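Local coordinates for protein 2,3-dihydroxybenzoate-AMP ligase (Mycobacterium smegmatis, PDB 5KEI) that belongs to the ANL superfamily of AMP-binding enzymes, built from a large N-terminal domain and a smaller C-terminal domain, at residues S49-A54 with A74-L79; L340-L345 with D367-L372; D458-G463 with A487-D492. One frame throughout, in Å; residues are numbered along the deposited sequence.

Interaction 1: S49-A54 with A74-L79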
ATOM      1  N   SER A  49      15.151   8.669  10.829  1.00 30.53           N
ATOM      2  CA  SER A  49      15.351   9.705  11.842  1.00 32.46           C
ATOM      3  C   SER A  49      14.163   9.774  12.782  1.00 38.50           C
ATOM      4  O   SER A  49      14.259  10.365  13.871  1.00 39.60           O
ATOM      5  CB  SER A  49      15.572  11.080  11.208  1.00 31.82           C
ATOM      6  OG  SER A  49      14.334  11.626  10.780  1.00 33.52           O
ATOM      7  N   VAL A  50      13.041   9.188  12.363  1.00 33.56           N
ATOM      8  CA  VAL A  50      11.889   9.096  13.241  1.00 28.64           C
ATOM      9  C   VAL A  50      12.298   8.345  14.513  1.00 31.95           C
ATOM     10  O   VAL A  50      11.951   8.773  15.610  1.00 34.23           O
ATOM     11  CB  VAL A  50      10.684   8.408  12.558  1.00 33.63           C
ATOM     12  CG1 VAL A  50       9.543   8.154  13.571  1.00 29.03           C
ATOM     13  CG2 VAL A  50      10.184   9.249  11.399  1.00 27.41           C
ATOM     14  N   LEU A  51      13.064   7.261  14.378  1.00 31.10           N
ATOM     15  CA  LEU A  51      13.511   6.498  15.552  1.00 32.85           C
ATOM     16  C   LEU A  51      14.584   7.255  16.316  1.00 36.34           C
ATOM     17  O   LEU A  51      14.567   7.304  17.550  1.00 34.11           O
ATOM     18  CB  LEU A  51      14.049   5.124  15.151  1.00 30.91           C
ATOM     19  CG  LEU A  51      14.804   4.296  16.207  1.00 32.20           C
ATOM     20  CD1 LEU A  51      14.022   4.111  17.517  1.00 29.34           C
ATOM     21  CD2 LEU A  51      15.181   2.940  15.623  1.00 31.05           C
ATOM     22  N   ARG A  52      15.505   7.843  15.558  1.00 31.98           N
ATOM     23  CA  ARG A  52      16.628   8.588  16.100  1.00 36.93           C
ATOM     24  C   ARG A  52      16.137   9.729  16.973  1.00 36.71           C
ATOM     25  O   ARG A  52      16.573   9.878  18.116  1.00 35.02           O
ATOM     26  CB  ARG A  52      17.516   9.127  14.968  1.00 35.82           C
ATOM     27  CG  ARG A  52      18.837   9.738  15.436  1.00 33.93           C
ATOM     28  CD  ARG A  52      19.766   8.672  15.951  1.00 36.10           C
ATOM     29  NE  ARG A  52      20.341   7.885  14.863  1.00 34.84           N
ATOM     30  CZ  ARG A  52      20.926   6.703  15.026  1.00 36.71           C
ATOM     31  NH1 ARG A  52      20.984   6.153  16.231  1.00 36.88           N
ATOM     32  NH2 ARG A  52      21.439   6.062  13.981  1.00 39.44           N
ATOM     33  N   THR A  53      15.224  10.526  16.433  1.00 33.38           N
ATOM     34  CA  THR A  53      14.711  11.679  17.166  1.00 37.58           C
ATOM     35  C   THR A  53      13.908  11.238  18.383  1.00 37.88           C
ATOM     36  O   THR A  53      14.057  11.803  19.464  1.00 36.92           O
ATOM     37  CB  THR A  53      13.860  12.572  16.267  1.00 40.18           C
ATOM     38  OG1 THR A  53      14.678  13.069  15.200  1.00 37.96           O
ATOM     39  CG2 THR A  53      13.269  13.749  17.057  1.00 34.98           C
ATOM     40  N   ALA A  54      13.082  10.209  18.206  1.00 34.39           N
ATOM     41  CA  ALA A  54      12.348   9.599  19.306  1.00 33.66           C
ATOM     42  C   ALA A  54      13.280   9.060  20.399  1.00 34.39           C
ATOM     43  O   ALA A  54      12.996   9.174  21.585  1.00 34.69           O
ATOM     44  CB  ALA A  54      11.453   8.480  18.774  1.00 34.44           C
ATOM     45  N   ALA A  74      15.586   3.874  23.434  1.00 40.81           N
ATOM     46  CA  ALA A  74      17.049   3.860  23.450  1.00 38.51           C
ATOM     47  C   ALA A  74      17.589   2.484  23.060  1.00 38.40           C
ATOM     48  O   ALA A  74      18.538   2.369  22.275  1.00 38.43           O
ATOM     49  CB  ALA A  74      17.579   4.273  24.818  1.00 39.44           C
ATOM     50  N   GLU A  75      16.970   1.447  23.604  1.00 40.58           N
ATOM     51  CA  GLU A  75      17.319   0.071  23.268  1.00 41.09           C
ATOM     52  C   GLU A  75      17.033  -0.267  21.808  1.00 38.79           C
ATOM     53  O   GLU A  75      17.819  -0.969  21.180  1.00 39.30           O
ATOM     54  CB  GLU A  75      16.567  -0.890  24.194  1.00 42.13           C
ATOM     55  CG  GLU A  75      17.036  -0.770  25.637  1.00 49.26           C
ATOM     56  CD  GLU A  75      16.113  -1.426  26.646  1.00 54.72           C
ATOM     57  OE1 GLU A  75      15.091  -2.022  26.239  1.00 50.29           O
ATOM     58  OE2 GLU A  75      16.415  -1.329  27.860  1.00 59.72           O
ATOM     59  N   LEU A  76      15.916   0.229  21.270  1.00 39.21           N
ATOM     60  CA  LEU A  76      15.548  -0.045  19.873  1.00 38.41           C
ATOM     61  C   LEU A  76      16.488   0.684  18.901  1.00 38.43           C
ATOM     62  O   LEU A  76      16.863   0.145  17.854  1.00 36.70           O
ATOM     63  CB  LEU A  76      14.083   0.351  19.612  1.00 33.83           C
ATOM     64  CG  LEU A  76      13.551   0.251  18.176  1.00 34.56           C
ATOM     65  CD1 LEU A  76      13.775  -1.135  17.581  1.00 31.81           C
ATOM     66  CD2 LEU A  76      12.068   0.626  18.117  1.00 27.56           C
ATOM     67  N   ASP A  77      16.874   1.904  19.264  1.00 35.07           N
ATOM     68  CA  ASP A  77      17.797   2.703  18.464  1.00 35.15           C
ATOM     69  C   ASP A  77      19.159   2.019  18.259  1.00 39.86           C
ATOM     70  O   ASP A  77      19.753   2.123  17.184  1.00 40.79           O
ATOM     71  CB  ASP A  77      18.002   4.067  19.122  1.00 36.68           C
ATOM     72  CG  ASP A  77      18.473   5.131  18.142  1.00 38.48           C
ATOM     73  OD1 ASP A  77      18.026   5.110  16.975  1.00 39.10           O
ATOM     74  OD2 ASP A  77      19.292   5.987  18.539  1.00 41.86           O
ATOM     75  N   ARG A  78      19.652   1.334  19.292  1.00 39.54           N
ATOM     76  CA  ARG A  78      20.927   0.618  19.211  1.00 40.03           C
ATOM     77  C   ARG A  78      20.788  -0.643  18.360  1.00 42.17           C
ATOM     78  O   ARG A  78      21.656  -0.954  17.546  1.00 40.53           O
ATOM     79  CB  ARG A  78      21.447   0.233  20.603  1.00 34.47           C
ATOM     80  CG  ARG A  78      21.839   1.411  21.480  1.00 41.67           C
ATOM     81  CD  ARG A  78      22.224   0.938  22.878  1.00 48.43           C
ATOM     82  NE  ARG A  78      21.808   1.890  23.913  1.00 56.21           N
ATOM     83  CZ  ARG A  78      21.024   1.590  24.951  1.00 53.28           C
ATOM     84  NH1 ARG A  78      20.568   0.354  25.118  1.00 50.88           N
ATOM     85  NH2 ARG A  78      20.703   2.531  25.832  1.00 53.76           N
ATOM     86  N   LEU A  79      19.689  -1.364  18.570  1.00 35.08           N
ATOM     87  CA  LEU A  79      19.411  -2.575  17.821  1.00 37.73           C
ATOM     88  C   LEU A  79      19.396  -2.319  16.326  1.00 39.13           C
ATOM     89  O   LEU A  79      19.992  -3.072  15.567  1.00 38.05           O
ATOM     90  CB  LEU A  79      18.080  -3.173  18.259  1.00 42.00           C
ATOM     91  CG  LEU A  79      18.111  -3.815  19.641  1.00 37.78           C
ATOM     92  CD1 LEU A  79      16.702  -4.246  20.036  1.00 38.74           C
ATOM     93  CD2 LEU A  79      19.062  -4.992  19.624  1.00 35.16           C
TER
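The guanidinium of Arg-52 and the carboxylate of Asp-77 meet between two helices, their planes turned 69° apart. Asp-77 OD2 lies at the guanidinium edge, somewhat tilted from its plane, and receives NH1 of Arg-52 at 2.9 Å, while NH1 comes in from above the carboxylate plane. The hydrogen bond within this salt bridge is bent, with an N-H...O angle of 132°. The contact is a helix pair of the large N-terminal domain of the ANL fold. Segments 49-54 and 74-79, of helices 49-57 and 73-88, run closer to antiparallel than to parallel, their axes 9.3 Å apart at closest. Neither charged side chain points straight at the other helix from its backbone. The Arg-52 chain bends at its second and third torsions, which brings the guanidinium round to Asp-77; the two side chains cross at about a right angle. Both groups have second partners: Asp-77 OD1 forms a salt bridge with Arg-117 of helix 107-117, and Arg-52 NH2 forms one with Asp-81, a turn further along the second helix. The carboxylate is therefore shared by two arginines, a setting that would be expected to stabilise its negative charge. Beside the salt bridge Leu-51 points toward the second helix. With CG anti to the backbone N (chi1 169°), its branch is directed onto the backbone of Asp-77 and the flank of the carboxylate, where CG comes within 3.4 Å of Asp-77 OD1 and CD2 within 3.9 Å of Asp-77 CA. Phe-113 of helix 107-117 and Met-270 of helix 265-271 also touch Leu-51, so this apolar layer continues into neighbouring helices. Across the pair, Leu-51 meets Leu-76, whose CG lies 3.9 Å from Leu-51 CD1.

Interaction 2: L340-L345 with D367-L372; sequences LVRGAL and DPPEVL
Arg-342 spans the gap between two helices and brings its guanidinium to Pro-369, which lies over one face, and to the CD1 methyl of Leu-372, with no hydrogen bond between the segments. The two backbones stay well apart, the closest CA atoms being those of Arg-342 and Pro-369 at 9.1 Å, and the long arginine bridges that distance. Its CG sits between the backbone N and the carbonyl carbon (chi1 55°), and the chain runs outward before it bends at the third torsion (chi3 -56°), which turns the guanidinium aside at the far end. The side chains of Arg-342 and Pro-369 cross obliquely. The proline CA lies over one face, 4.3 Å above the guanidinium plane and offset toward the rim, and its CB approaches NH1 of Arg-342 to 3.7 Å. Leu-372, three residues further along, meets the arginine at about a right angle and presents a single methyl: CD1 lies 3.6 Å from Arg-342 NE and 4.1 Å from NH2. Proline ring and leucine methyl thus come from the same helix, which begins at Pro-369 after the N-cap residue Pro-368. The carbonyl oxygen of Pro-368 accepts from both Val-371 N and Leu-372 N, tying this first turn together. The guanidinium is held by polar partners beyond the two segments: NE donates to Pro-347 O, and NH1 forms a salt bridge with Glu-373, the residue after Leu-372. Helix 335-344 rests on helix 303-310 and strand 325-328 through Val-341, whereas Leu-372 O accepts from Gln-351 of strand 349-354, so Arg-342 connects helix 369-374 to a helix that covers the nine-stranded mixed sheet.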
ATOM      1  N   LEU A 340     -23.061  -0.535  15.590  1.00 31.54           N
ATOM      2  CA  LEU A 340     -22.722  -1.641  16.490  1.00 35.85           C
ATOM      3  C   LEU A 340     -21.384  -1.404  17.165  1.00 34.61           C
ATOM      4  O   LEU A 340     -21.242  -1.537  18.380  1.00 33.64           O
ATOM      5  CB  LEU A 340     -22.674  -2.969  15.741  1.00 34.58           C
ATOM      6  CG  LEU A 340     -22.323  -4.196  16.586  1.00 30.52           C
ATOM      7  CD1 LEU A 340     -23.430  -4.457  17.583  1.00 34.25           C
ATOM      8  CD2 LEU A 340     -22.133  -5.399  15.692  1.00 28.11           C
ATOM      9  N   VAL A 341     -20.407  -1.033  16.353  1.00 32.29           N
ATOM     10  CA  VAL A 341     -19.063  -0.817  16.842  1.00 31.49           C
ATOM     11  C   VAL A 341     -19.004   0.261  17.918  1.00 34.06           C
ATOM     12  O   VAL A 341     -18.358   0.070  18.944  1.00 39.56           O
ATOM     13  CB  VAL A 341     -18.124  -0.446  15.691  1.00 30.39           C
ATOM     14  CG1 VAL A 341     -16.835   0.185  16.224  1.00 33.37           C
ATOM     15  CG2 VAL A 341     -17.847  -1.673  14.849  1.00 25.70           C
ATOM     16  N   ARG A 342     -19.665   1.393  17.727  1.00 31.44           N
ATOM     17  CA  ARG A 342     -19.519   2.398  18.774  1.00 38.97           C
ATOM     18  C   ARG A 342     -20.677   2.392  19.769  1.00 35.96           C
ATOM     19  O   ARG A 342     -20.932   3.372  20.451  1.00 43.37           O
ATOM     20  CB  ARG A 342     -19.299   3.795  18.174  1.00 37.28           C
ATOM     21  CG  ARG A 342     -20.297   4.293  17.204  1.00 34.64           C
ATOM     22  CD  ARG A 342     -19.774   5.587  16.580  1.00 34.30           C
ATOM     23  NE  ARG A 342     -19.456   6.605  17.585  1.00 37.36           N
ATOM     24  CZ  ARG A 342     -20.363   7.311  18.266  1.00 40.21           C
ATOM     25  NH1 ARG A 342     -21.672   7.112  18.081  1.00 36.46           N
ATOM     26  NH2 ARG A 342     -19.960   8.212  19.152  1.00 36.91           N
ATOM     27  N   GLY A 343     -21.359   1.263  19.866  1.00 39.26           N
ATOM     28  CA  GLY A 343     -22.281   1.046  20.962  1.00 37.61           C
ATOM     29  C   GLY A 343     -21.750  -0.082  21.826  1.00 41.52           C
ATOM     30  O   GLY A 343     -22.061  -0.182  23.009  1.00 44.16           O
ATOM     31  N   ALA A 344     -20.920  -0.927  21.224  1.00 45.34           N
ATOM     32  CA  ALA A 344     -20.436  -2.131  21.881  1.00 42.91           C
ATOM     33  C   ALA A 344     -18.934  -2.095  22.171  1.00 45.49           C
ATOM     34  O   ALA A 344     -18.459  -2.831  23.035  1.00 51.36           O
ATOM     35  CB  ALA A 344     -20.777  -3.346  21.038  1.00 38.00           C
ATOM     36  N   LEU A 345     -18.187  -1.252  21.461  1.00 44.09           N
ATOM     37  CA  LEU A 345     -16.724  -1.217  21.618  1.00 43.02           C
ATOM     38  C   LEU A 345     -16.184   0.097  22.172  1.00 45.41           C
ATOM     39  O   LEU A 345     -15.487   0.104  23.181  1.00 50.42           O
ATOM     40  CB  LEU A 345     -16.027  -1.503  20.284  1.00 43.07           C
ATOM     41  CG  LEU A 345     -16.037  -2.929  19.738  1.00 41.92           C
ATOM     42  CD1 LEU A 345     -15.176  -2.993  18.473  1.00 37.43           C
ATOM     43  CD2 LEU A 345     -15.530  -3.906  20.790  1.00 39.45           C
ATOM     44  N   ASP A 367     -15.457  14.574  15.726  1.00 37.58           N
ATOM     45  CA  ASP A 367     -16.585  14.622  14.785  1.00 32.61           C
ATOM     46  C   ASP A 367     -17.880  14.012  15.294  1.00 32.65           C
ATOM     47  O   ASP A 367     -17.855  12.991  15.982  1.00 34.56           O
ATOM     48  CB  ASP A 367     -16.210  13.935  13.478  1.00 34.61           C
ATOM     49  CG  ASP A 367     -15.479  14.846  12.563  1.00 37.66           C
ATOM     50  OD1 ASP A 367     -15.447  16.049  12.898  1.00 34.18           O
ATOM     51  OD2 ASP A 367     -14.960  14.378  11.523  1.00 34.71           O
ATOM     52  N   PRO A 368     -19.022  14.634  14.930  1.00 33.64           N
ATOM     53  CA  PRO A 368     -20.358  14.165  15.312  1.00 33.91           C
ATOM     54  C   PRO A 368     -20.628  12.721  14.910  1.00 32.07           C
ATOM     55  O   PRO A 368     -20.142  12.275  13.880  1.00 33.64           O
ATOM     56  CB  PRO A 368     -21.298  15.125  14.563  1.00 32.81           C
ATOM     57  CG  PRO A 368     -20.462  15.876  13.626  1.00 31.64           C
ATOM     58  CD  PRO A 368     -19.097  15.915  14.212  1.00 31.74           C
ATOM     59  N   PRO A 369     -21.412  12.000  15.723  1.00 34.31           N
ATOM     60  CA  PRO A 369     -21.703  10.579  15.494  1.00 31.34           C
ATOM     61  C   PRO A 369     -22.223  10.262  14.081  1.00 34.83           C
ATOM     62  O   PRO A 369     -21.889   9.202  13.549  1.00 33.48           O
ATOM     63  CB  PRO A 369     -22.772  10.271  16.555  1.00 28.40           C
ATOM     64  CG  PRO A 369     -22.463  11.244  17.672  1.00 35.64           C
ATOM     65  CD  PRO A 369     -22.045  12.507  16.956  1.00 34.07           C
ATOM     66  N   GLU A 370     -23.008  11.154  13.482  1.00 31.95           N
ATOM     67  CA  GLU A 370     -23.525  10.904  12.142  1.00 35.29           C
ATOM     68  C   GLU A 370     -22.397  10.922  11.113  1.00 34.24           C
ATOM     69  O   GLU A 370     -22.483  10.254  10.076  1.00 35.17           O
ATOM     70  CB  GLU A 370     -24.618  11.918  11.756  1.00 34.79           C
ATOM     71  CG  GLU A 370     -24.239  13.390  11.886  1.00 45.55           C
ATOM     72  CD  GLU A 370     -24.495  13.983  13.284  1.00 48.14           C
ATOM     73  OE1 GLU A 370     -24.772  13.214  14.240  1.00 46.10           O
ATOM     74  OE2 GLU A 370     -24.419  15.233  13.416  1.00 47.02           O
ATOM     75  N   VAL A 371     -21.339  11.674  11.411  1.00 33.18           N
ATOM     76  CA  VAL A 371     -20.179  11.731  10.532  1.00 34.67           C
ATOM     77  C   VAL A 371     -19.295  10.485  10.707  1.00 32.74           C
ATOM     78  O   VAL A 371     -18.791   9.936   9.722  1.00 27.99           O
ATOM     79  CB  VAL A 371     -19.375  13.010  10.775  1.00 30.84           C
ATOM     80  CG1 VAL A 371     -18.015  12.957  10.058  1.00 31.59           C
ATOM     81  CG2 VAL A 371     -20.172  14.199  10.284  1.00 29.41           C
ATOM     82  N   LEU A 372     -19.145  10.027  11.950  1.00 30.27           N
ATOM     83  CA  LEU A 372     -18.397   8.810  12.244  1.00 29.45           C
ATOM     84  C   LEU A 372     -19.053   7.570  11.627  1.00 32.49           C
ATOM     85  O   LEU A 372     -18.372   6.618  11.247  1.00 32.99           O
ATOM     86  CB  LEU A 372     -18.269   8.600  13.754  1.00 26.88           C
ATOM     87  CG  LEU A 372     -17.623   9.695  14.594  1.00 32.07           C
ATOM     88  CD1 LEU A 372     -17.543   9.285  16.063  1.00 29.36           C
ATOM     89  CD2 LEU A 372     -16.245  10.052  14.057  1.00 29.44           C
TER

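Interaction 3: D458-G463 with A487-D492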
ATOM      1  N   ASP A 458     -16.537  -2.148 -15.528  1.00 42.71           N
ATOM      2  CA  ASP A 458     -16.587  -2.115 -16.980  1.00 40.12           C
ATOM      3  C   ASP A 458     -16.955  -3.512 -17.493  1.00 44.12           C
ATOM      4  O   ASP A 458     -16.100  -4.391 -17.669  1.00 44.67           O
ATOM      5  CB  ASP A 458     -15.252  -1.625 -17.540  1.00 41.57           C
ATOM      6  CG  ASP A 458     -15.297  -1.366 -19.034  1.00 50.71           C
ATOM      7  OD1 ASP A 458     -16.393  -1.504 -19.621  1.00 51.76           O
ATOM      8  OD2 ASP A 458     -14.238  -1.013 -19.615  1.00 51.60           O
ATOM      9  N   VAL A 459     -18.248  -3.714 -17.717  1.00 42.49           N
ATOM     10  CA  VAL A 459     -18.754  -5.046 -17.995  1.00 34.43           C
ATOM     11  C   VAL A 459     -19.137  -5.238 -19.456  1.00 40.40           C
ATOM     12  O   VAL A 459     -19.808  -4.391 -20.058  1.00 46.11           O
ATOM     13  CB  VAL A 459     -19.972  -5.366 -17.110  1.00 37.46           C
ATOM     14  CG1 VAL A 459     -21.009  -4.251 -17.199  1.00 40.39           C
ATOM     15  CG2 VAL A 459     -20.577  -6.693 -17.510  1.00 36.99           C
ATOM     16  N   ILE A 460     -18.689  -6.353 -20.023  1.00 37.44           N
ATOM     17  CA  ILE A 460     -19.116  -6.776 -21.356  1.00 39.18           C
ATOM     18  C   ILE A 460     -20.061  -7.963 -21.256  1.00 36.85           C
ATOM     19  O   ILE A 460     -19.704  -9.004 -20.688  1.00 32.83           O
ATOM     20  CB  ILE A 460     -17.940  -7.183 -22.234  1.00 37.90           C
ATOM     21  CG1 ILE A 460     -16.884  -6.067 -22.253  1.00 34.32           C
ATOM     22  CG2 ILE A 460     -18.453  -7.562 -23.637  1.00 37.77           C
ATOM     23  CD1 ILE A 460     -15.607  -6.426 -22.997  1.00 32.90           C
ATOM     24  N   VAL A 461     -21.266  -7.813 -21.797  1.00 34.57           N
ATOM     25  CA  VAL A 461     -22.258  -8.879 -21.699  1.00 35.65           C
ATOM     26  C   VAL A 461     -22.099  -9.830 -22.891  1.00 36.33           C
ATOM     27  O   VAL A 461     -22.664  -9.618 -23.956  1.00 37.21           O
ATOM     28  CB  VAL A 461     -23.701  -8.305 -21.602  1.00 34.39           C
ATOM     29  CG1 VAL A 461     -24.720  -9.422 -21.455  1.00 34.06           C
ATOM     30  CG2 VAL A 461     -23.800  -7.390 -20.403  1.00 34.37           C
ATOM     31  N   ARG A 462     -21.289 -10.866 -22.694  1.00 33.63           N
ATOM     32  CA  ARG A 462     -20.953 -11.804 -23.753  1.00 34.37           C
ATOM     33  C   ARG A 462     -21.623 -13.155 -23.536  1.00 35.02           C
ATOM     34  O   ARG A 462     -21.146 -13.965 -22.743  1.00 34.57           O
ATOM     35  CB  ARG A 462     -19.438 -12.002 -23.844  1.00 31.95           C
ATOM     36  CG  ARG A 462     -19.069 -12.999 -24.903  1.00 30.13           C
ATOM     37  CD  ARG A 462     -17.650 -13.529 -24.841  1.00 34.08           C
ATOM     38  NE  ARG A 462     -17.352 -14.190 -26.114  1.00 36.58           N
ATOM     39  CZ  ARG A 462     -17.597 -15.473 -26.384  1.00 31.04           C
ATOM     40  NH1 ARG A 462     -18.122 -16.279 -25.469  1.00 31.90           N
ATOM     41  NH2 ARG A 462     -17.309 -15.951 -27.581  1.00 26.44           N
ATOM     42  N   GLY A 463     -22.708 -13.404 -24.262  1.00 32.38           N
ATOM     43  CA  GLY A 463     -23.519 -14.576 -24.008  1.00 31.24           C
ATOM     44  C   GLY A 463     -24.112 -14.495 -22.615  1.00 38.61           C
ATOM     45  O   GLY A 463     -24.608 -13.449 -22.194  1.00 35.67           O
ATOM     46  N   ALA A 487     -10.218  -4.113 -23.663  1.00 37.73           N
ATOM     47  CA  ALA A 487     -11.285  -5.055 -23.975  1.00 36.86           C
ATOM     48  C   ALA A 487     -12.538  -4.244 -24.235  1.00 41.21           C
ATOM     49  O   ALA A 487     -13.001  -3.491 -23.377  1.00 45.00           O
ATOM     50  CB  ALA A 487     -11.500  -6.065 -22.841  1.00 29.07           C
ATOM     51  N   VAL A 488     -13.067  -4.368 -25.441  1.00 35.59           N
ATOM     52  CA  VAL A 488     -14.164  -3.526 -25.869  1.00 35.87           C
ATOM     53  C   VAL A 488     -15.367  -4.400 -26.266  1.00 42.39           C
ATOM     54  O   VAL A 488     -15.204  -5.546 -26.711  1.00 38.73           O
ATOM     55  CB  VAL A 488     -13.715  -2.620 -27.038  1.00 38.46           C
ATOM     56  CG1 VAL A 488     -14.736  -1.578 -27.309  1.00 47.17           C
ATOM     57  CG2 VAL A 488     -12.383  -1.942 -26.698  1.00 39.21           C
ATOM     58  N   ALA A 489     -16.566  -3.861 -26.074  1.00 43.09           N
ATOM     59  CA  ALA A 489     -17.804  -4.544 -26.417  1.00 42.02           C
ATOM     60  C   ALA A 489     -18.277  -4.137 -27.803  1.00 43.44           C
ATOM     61  O   ALA A 489     -18.407  -2.948 -28.101  1.00 47.65           O
ATOM     62  CB  ALA A 489     -18.888  -4.244 -25.379  1.00 39.40           C
ATOM     63  N   LEU A 490     -18.518  -5.133 -28.650  1.00 42.01           N
ATOM     64  CA  LEU A 490     -19.117  -4.909 -29.959  1.00 41.94           C
ATOM     65  C   LEU A 490     -20.441  -5.651 -30.053  1.00 44.29           C
ATOM     66  O   LEU A 490     -20.537  -6.791 -29.594  1.00 43.30           O
ATOM     67  CB  LEU A 490     -18.174  -5.373 -31.055  1.00 40.77           C
ATOM     68  CG  LEU A 490     -16.863  -4.600 -31.075  1.00 46.76           C
ATOM     69  CD1 LEU A 490     -15.900  -5.319 -31.985  1.00 57.82           C
ATOM     70  CD2 LEU A 490     -17.084  -3.170 -31.523  1.00 38.01           C
ATOM     71  N   PRO A 491     -21.480  -4.989 -30.599  1.00 49.04           N
ATOM     72  CA  PRO A 491     -22.763  -5.632 -30.900  1.00 42.33           C
ATOM     73  C   PRO A 491     -22.566  -6.860 -31.759  1.00 43.74           C
ATOM     74  O   PRO A 491     -21.872  -6.799 -32.775  1.00 46.42           O
ATOM     75  CB  PRO A 491     -23.521  -4.547 -31.654  1.00 43.17           C
ATOM     76  CG  PRO A 491     -23.047  -3.303 -31.002  1.00 45.84           C
ATOM     77  CD  PRO A 491     -21.570  -3.527 -30.766  1.00 46.77           C
ATOM     78  N   ASP A 492     -23.136  -7.975 -31.320  1.00 38.33           N
ATOM     79  CA  ASP A 492     -22.962  -9.240 -32.003  1.00 35.42           C
ATOM     80  C   ASP A 492     -24.266  -9.999 -31.957  1.00 38.22           C
ATOM     81  O   ASP A 492     -24.979 -10.015 -30.940  1.00 33.00           O
ATOM     82  CB  ASP A 492     -21.832 -10.066 -31.377  1.00 34.64           C
ATOM     83  CG  ASP A 492     -21.649 -11.420 -32.062  1.00 39.99           C
ATOM     84  OD1 ASP A 492     -20.900 -11.511 -33.061  1.00 43.36           O
ATOM     85  OD2 ASP A 492     -22.258 -12.405 -31.599  1.00 40.80           O
TER
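Strand 459-462 passes over the C-terminal half of strand 482-492 with no hydrogen bond between the two segments; their axes come within 7.3 Å and their directions differ by 42°. The nearest CA atoms, those of Ile-460 and Ala-489, are 5.7 Å apart. Here the small hairpin 459-462/465-468 packs against the edge strand of the three-stranded sheet in the C-terminal domain of the ANL fold. Alternation along the edge strand directs the CB atoms of Ala-487 and Ala-489 toward the hairpin and that of Val-488 away; the Val-488 side chain touches helix 549-553. Ile-460 fills the interface from the other side. With CG1 anti to the carbonyl carbon (chi1 -53°) and CG2 anti to the backbone N, one branch goes to each alanine: CG2 sits 3.8 Å from Ala-489 CB, and CD1 reaches back to Ala-487 CB at 4.1 Å. The same CD1 also approaches the backbone, lying 3.9 Å from Ala-487 O. Ile-499 of the adjacent strand also touches Ile-460. Lys-549 joins the two segments at one end, its NZ forming a salt bridge with Asp-458 OD2 and donating to Ala-487 O. Past that carbonyl, the CD1 methyl of Ile-460 rests 3.8 Å from Val-488 O.

From the N terminus the three contacts follow in series, each closing its own loop before the next opens, so none nests or crosses. Interaction 1 closes a loop holding the short strands 62-65 and 70-72 at one edge of the nine-stranded sheet. Interaction 2 closes a loop carrying strands 349-354 and 360-362, toward the other edge of that same sheet; its centre is about 36 Å from that of interaction 1. Interaction 3 lies in the C-terminal part, about 56 Å from interaction 1 between centres and across the chain's centre from it, closing a loop that contains strand 465-468 and helix 469-477. No two contacts touch.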